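PDB 3WAD: glycosyltransferase from Streptomyces halstedii, which belongs to the GT-B class of glycosyltransferases, built from two Rossmann-like domains, and is related to the erythromycin biosynthesis protein CIII family. Local coordinates for residues V406-L409 with V410-A413; L399-L402 with T403-V406. One frame throughout, in Å; residues are numbered along the deposited sequence.

Contact 1 (V406-L409 with V410-A413); sequences VGEL and VRVA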
ATOM      1  N   VAL B 406       0.769  -1.601 -15.531  1.00 26.51           N
ATOM      2  CA  VAL B 406       0.735  -2.999 -15.139  1.00 26.08           C
ATOM      3  C   VAL B 406       0.448  -3.813 -16.425  1.00 26.46           C
ATOM      4  O   VAL B 406       1.045  -4.817 -16.646  1.00 28.27           O
ATOM      5  CB  VAL B 406      -0.397  -3.241 -14.068  1.00 26.18           C
ATOM      6  CG1 VAL B 406      -0.670  -4.773 -13.912  1.00 23.37           C
ATOM      7  CG2 VAL B 406      -0.029  -2.583 -12.738  1.00 25.35           C
ATOM      8  N   GLY B 407      -0.421  -3.307 -17.303  1.00 28.52           N
ATOM      9  CA  GLY B 407      -0.769  -4.047 -18.519  1.00 30.08           C
ATOM     10  C   GLY B 407       0.440  -4.202 -19.408  1.00 30.44           C
ATOM     11  O   GLY B 407       0.636  -5.242 -19.947  1.00 29.38           O
ATOM     12  N   GLU B 408       1.291  -3.170 -19.505  1.00 31.63           N
ATOM     13  CA  GLU B 408       2.554  -3.330 -20.226  1.00 30.72           C
ATOM     14  C   GLU B 408       3.500  -4.271 -19.565  1.00 30.52           C
ATOM     15  O   GLU B 408       4.274  -4.962 -20.227  1.00 30.57           O
ATOM     16  CB  GLU B 408       3.287  -1.987 -20.381  1.00 30.73           C
ATOM     17  CG  GLU B 408       2.515  -0.994 -21.087  1.00 35.18           C
ATOM     18  CD  GLU B 408       2.600  -1.149 -22.599  1.00 42.87           C
ATOM     19  OE1 GLU B 408       3.137  -2.173 -23.136  1.00 40.02           O
ATOM     20  OE2 GLU B 408       2.050  -0.231 -23.258  1.00 50.45           O
ATOM     21  N   LEU B 409       3.516  -4.270 -18.224  1.00 29.71           N
ATOM     22  CA  LEU B 409       4.461  -5.107 -17.547  1.00 27.47           C
ATOM     23  C   LEU B 409       4.070  -6.595 -17.754  1.00 26.20           C
ATOM     24  O   LEU B 409       4.916  -7.471 -17.744  1.00 24.46           O
ATOM     25  CB  LEU B 409       4.488  -4.757 -16.025  1.00 28.45           C
ATOM     26  CG  LEU B 409       5.184  -3.401 -15.716  1.00 28.74           C
ATOM     27  CD1 LEU B 409       5.087  -3.065 -14.235  1.00 30.23           C
ATOM     28  CD2 LEU B 409       6.611  -3.387 -16.177  1.00 22.48           C
ATOM     29  N   VAL B 410       2.767  -6.851 -17.818  1.00 26.78           N
ATOM     30  CA  VAL B 410       2.266  -8.216 -18.094  1.00 26.58           C
ATOM     31  C   VAL B 410       2.686  -8.557 -19.527  1.00 27.31           C
ATOM     32  O   VAL B 410       3.091  -9.683 -19.750  1.00 28.80           O
ATOM     33  CB  VAL B 410       0.735  -8.322 -17.872  1.00 26.56           C
ATOM     34  CG1 VAL B 410       0.103  -9.587 -18.527  1.00 30.13           C
ATOM     35  CG2 VAL B 410       0.399  -8.314 -16.353  1.00 25.36           C
ATOM     36  N   ARG B 411       2.627  -7.598 -20.473  1.00 29.27           N
ATOM     37  CA  ARG B 411       3.092  -7.904 -21.861  1.00 30.52           C
ATOM     38  C   ARG B 411       4.571  -8.158 -21.878  1.00 30.24           C
ATOM     39  O   ARG B 411       5.023  -8.945 -22.673  1.00 30.99           O
ATOM     40  CB  ARG B 411       2.688  -6.832 -22.871  1.00 31.29           C
ATOM     41  CG  ARG B 411       1.132  -6.839 -23.114  1.00 37.80           C
ATOM     42  CD  ARG B 411       0.659  -5.876 -24.178  1.00 45.37           C
ATOM     43  NE  ARG B 411      -0.482  -5.074 -23.692  1.00 53.33           N
ATOM     44  CZ  ARG B 411      -0.397  -3.821 -23.223  1.00 56.10           C
ATOM     45  NH1 ARG B 411       0.779  -3.196 -23.168  1.00 58.12           N
ATOM     46  NH2 ARG B 411      -1.487  -3.177 -22.809  1.00 56.33           N
ATOM     47  N   VAL B 412       5.351  -7.510 -20.996  1.00 28.97           N
ATOM     48  CA  VAL B 412       6.801  -7.826 -20.903  1.00 27.05           C
ATOM     49  C   VAL B 412       6.989  -9.225 -20.411  1.00 25.84           C
ATOM     50  O   VAL B 412       7.835  -9.945 -20.944  1.00 25.29           O
ATOM     51  CB  VAL B 412       7.681  -6.911 -19.911  1.00 26.52           C
ATOM     52  CG1 VAL B 412       9.055  -7.591 -19.559  1.00 29.73           C
ATOM     53  CG2 VAL B 412       7.969  -5.629 -20.542  1.00 28.85           C
ATOM     54  N   ALA B 413       6.269  -9.624 -19.357  1.00 26.21           N
ATOM     55  CA  ALA B 413       6.569 -10.962 -18.839  1.00 26.27           C
ATOM     56  C   ALA B 413       6.053 -12.012 -19.832  1.00 28.18           C
ATOM     57  O   ALA B 413       6.661 -13.072 -19.948  1.00 27.82           O
ATOM     58  CB  ALA B 413       6.014 -11.204 -17.490  1.00 28.34           C
TER
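Val406 to Leu409 accept hydrogen bonds from Val410 to Ala413 in strict i to i+4 order, from Val410 N to Val406 O at 2.9 Å through to Ala413 N to Leu409 O at 3.0 Å, which makes this about two turns of continuous alpha-helix. On the outer side, Glu408 and Arg411 are modelled as an i to i+3 salt bridge, with OE1 of Glu408 2.6 Å from NH1 of Arg411; NH1 is placed too close to its neighbour, however, so its position, and with it the detailed geometry of the pair, is uncertain. The Glu408 chain bends at chi2 (-82°) and Arg411 turns at chi3 (-131°), bringing both charged groups back over the first turn. There the carboxylate and guanidinium planes stand 86° apart in the model, so the pairing is not the flat two-pronged kind. Gly407 O lies over one face of the Arg411 guanidinium, 3.7 Å above its plane. The inner side is apolar: Val406 CG1 comes 4.4 Å from Val410 CG2, and both residues rest on His29. Leu409 and Val412 pack on Leu126 of strand 126-130, while Val406 and Leu409 also meet helix 18-27. This is an amphipathic helix, here the C-terminal helix of a GT-B chain laid against its N-terminal Rossmann-like domain.

Contact 2 (L399-L402 with T403-V406); sequences LPSL and TETV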
ATOM      1  N   LEU B 399      -0.320  10.892 -19.265  1.00 30.10           N
ATOM      2  CA  LEU B 399       0.595   9.752 -19.368  1.00 29.23           C
ATOM      3  C   LEU B 399      -0.025   8.398 -18.979  1.00 27.97           C
ATOM      4  O   LEU B 399      -1.054   8.338 -18.341  1.00 28.17           O
ATOM      5  CB  LEU B 399       1.889  10.002 -18.548  1.00 29.65           C
ATOM      6  CG  LEU B 399       2.799  11.120 -19.029  1.00 30.87           C
ATOM      7  CD1 LEU B 399       3.915  11.384 -17.917  1.00 25.75           C
ATOM      8  CD2 LEU B 399       3.445  10.639 -20.328  1.00 26.65           C
ATOM      9  N   PRO B 400       0.634   7.282 -19.299  1.00 27.92           N
ATOM     10  CA  PRO B 400      -0.144   6.078 -18.996  1.00 27.68           C
ATOM     11  C   PRO B 400      -0.332   5.829 -17.476  1.00 28.65           C
ATOM     12  O   PRO B 400       0.616   5.963 -16.674  1.00 28.40           O
ATOM     13  CB  PRO B 400       0.618   4.954 -19.650  1.00 27.36           C
ATOM     14  CG  PRO B 400       1.686   5.588 -20.535  1.00 28.02           C
ATOM     15  CD  PRO B 400       1.834   7.029 -20.111  1.00 28.64           C
ATOM     16  N   SER B 401      -1.570   5.527 -17.118  1.00 27.32           N
ATOM     17  CA  SER B 401      -2.004   5.320 -15.777  1.00 29.07           C
ATOM     18  C   SER B 401      -1.225   4.151 -15.201  1.00 27.42           C
ATOM     19  O   SER B 401      -0.632   3.370 -15.948  1.00 28.57           O
ATOM     20  CB  SER B 401      -3.499   4.979 -15.800  1.00 28.21           C
ATOM     21  OG  SER B 401      -3.624   3.613 -16.105  1.00 31.03           O
ATOM     22  N   LEU B 402      -1.229   3.971 -13.878  1.00 27.37           N
ATOM     23  CA  LEU B 402      -0.553   2.768 -13.360  1.00 26.04           C
ATOM     24  C   LEU B 402      -1.199   1.440 -13.832  1.00 27.11           C
ATOM     25  O   LEU B 402      -0.491   0.467 -14.073  1.00 23.78           O
ATOM     26  CB  LEU B 402      -0.417   2.788 -11.803  1.00 28.00           C
ATOM     27  CG  LEU B 402       0.857   3.378 -11.147  1.00 27.48           C
ATOM     28  CD1 LEU B 402       1.486   4.359 -12.051  1.00 28.07           C
ATOM     29  CD2 LEU B 402       0.425   4.109  -9.879  1.00 29.15           C
ATOM     30  N   THR B 403      -2.531   1.389 -13.903  1.00 29.52           N
ATOM     31  CA  THR B 403      -3.225   0.213 -14.444  1.00 32.32           C
ATOM     32  C   THR B 403      -2.766  -0.125 -15.903  1.00 31.39           C
ATOM     33  O   THR B 403      -2.303  -1.228 -16.143  1.00 30.98           O
ATOM     34  CB  THR B 403      -4.724   0.440 -14.419  1.00 34.15           C
ATOM     35  OG1 THR B 403      -5.088   0.780 -13.075  1.00 41.19           O
ATOM     36  CG2 THR B 403      -5.439  -0.823 -14.774  1.00 35.72           C
ATOM     37  N   GLU B 404      -2.767   0.854 -16.813  1.00 31.68           N
ATOM     38  CA  GLU B 404      -2.145   0.658 -18.139  1.00 31.65           C
ATOM     39  C   GLU B 404      -0.689   0.149 -18.064  1.00 31.11           C
ATOM     40  O   GLU B 404      -0.208  -0.638 -18.903  1.00 29.91           O
ATOM     41  CB  GLU B 404      -2.064   1.990 -18.862  1.00 32.49           C
ATOM     42  CG  GLU B 404      -3.310   2.601 -19.393  1.00 37.72           C
ATOM     43  CD  GLU B 404      -2.985   3.860 -20.216  1.00 43.23           C
ATOM     44  OE1 GLU B 404      -2.177   3.787 -21.246  1.00 44.08           O
ATOM     45  OE2 GLU B 404      -3.519   4.918 -19.812  1.00 42.77           O
ATOM     46  N   THR B 405       0.066   0.638 -17.068  1.00 30.39           N
ATOM     47  CA  THR B 405       1.473   0.242 -16.943  1.00 27.39           C
ATOM     48  C   THR B 405       1.631  -1.198 -16.473  1.00 27.78           C
ATOM     49  O   THR B 405       2.556  -1.931 -16.917  1.00 27.98           O
ATOM     50  CB  THR B 405       2.249   1.189 -15.961  1.00 27.89           C
ATOM     51  OG1 THR B 405       2.140   2.547 -16.465  1.00 26.74           O
ATOM     52  CG2 THR B 405       3.636   0.747 -15.911  1.00 22.98           C
ATOM     53  N   VAL B 406       0.769  -1.601 -15.531  1.00 26.51           N
ATOM     54  CA  VAL B 406       0.735  -2.999 -15.139  1.00 26.08           C
ATOM     55  C   VAL B 406       0.448  -3.813 -16.425  1.00 26.46           C
ATOM     56  O   VAL B 406       1.045  -4.817 -16.646  1.00 28.27           O
ATOM     57  CB  VAL B 406      -0.397  -3.241 -14.068  1.00 26.18           C
ATOM     58  CG1 VAL B 406      -0.670  -4.773 -13.912  1.00 23.37           C
ATOM     59  CG2 VAL B 406      -0.029  -2.583 -12.738  1.00 25.35           C
TER
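Ser401 OG accepts the backbone N-H of Glu404 over 3.0 Å at a nearly straight 167°, the capping bond of an N-cap serine. A chi1 of 82° turns OG back over the main chain of Ser401, where it can face the first turn. Glu404 answers in the other direction: its straight side chain reaches back along the loop until OE2 lies 3.4 Å from Ser401 N, a weak but straight bond. The same carboxylate meets the proline ring ahead of it, with OE1 3.4 Å from CB of Pro400. Ser401 O takes two donors from Thr405, approaching from opposite faces of its carbonyl plane: the backbone N at 3.0 Å and OG1 at 2.9 Å, the hydroxyl standing 37° out of that plane. The next bond in the series, Val406 N to Leu402 O at 2.8 Å, continues the helix. Further out, Pro400 shares a backbone hydrogen bond with Arg225, and Leu402 packs on Pro19 and Ala23 of helix 18-27 and on Thr26 of the second subunit. Thr403 touches Thr403 of that subunit, placing this helix start at the dimer contact. The reciprocal Ser401 and Glu404 bonds define a capping box.

Overall arrangement
Following the chain from the N terminus, strand 2-6, helix 18-27 and strand 126-130 first build part of the N-terminal Rossmann-like domain; the chain then forms the second parallel sheet before helix 384-397 leads into the loop at 399-401. Contact 2 closes that loop onto the start of helix 402-415, and contact 1 continues along the same helix. They neither nest nor cross: they follow in series, sharing Val406, with centres about 10 Å apart. Contact 2 ties the incoming loop to the region of Arg225 and to the second subunit, whereas contact 1 reaches strand 126-130. Together they return the chain's end to the first domain, as in GT-B enzymes.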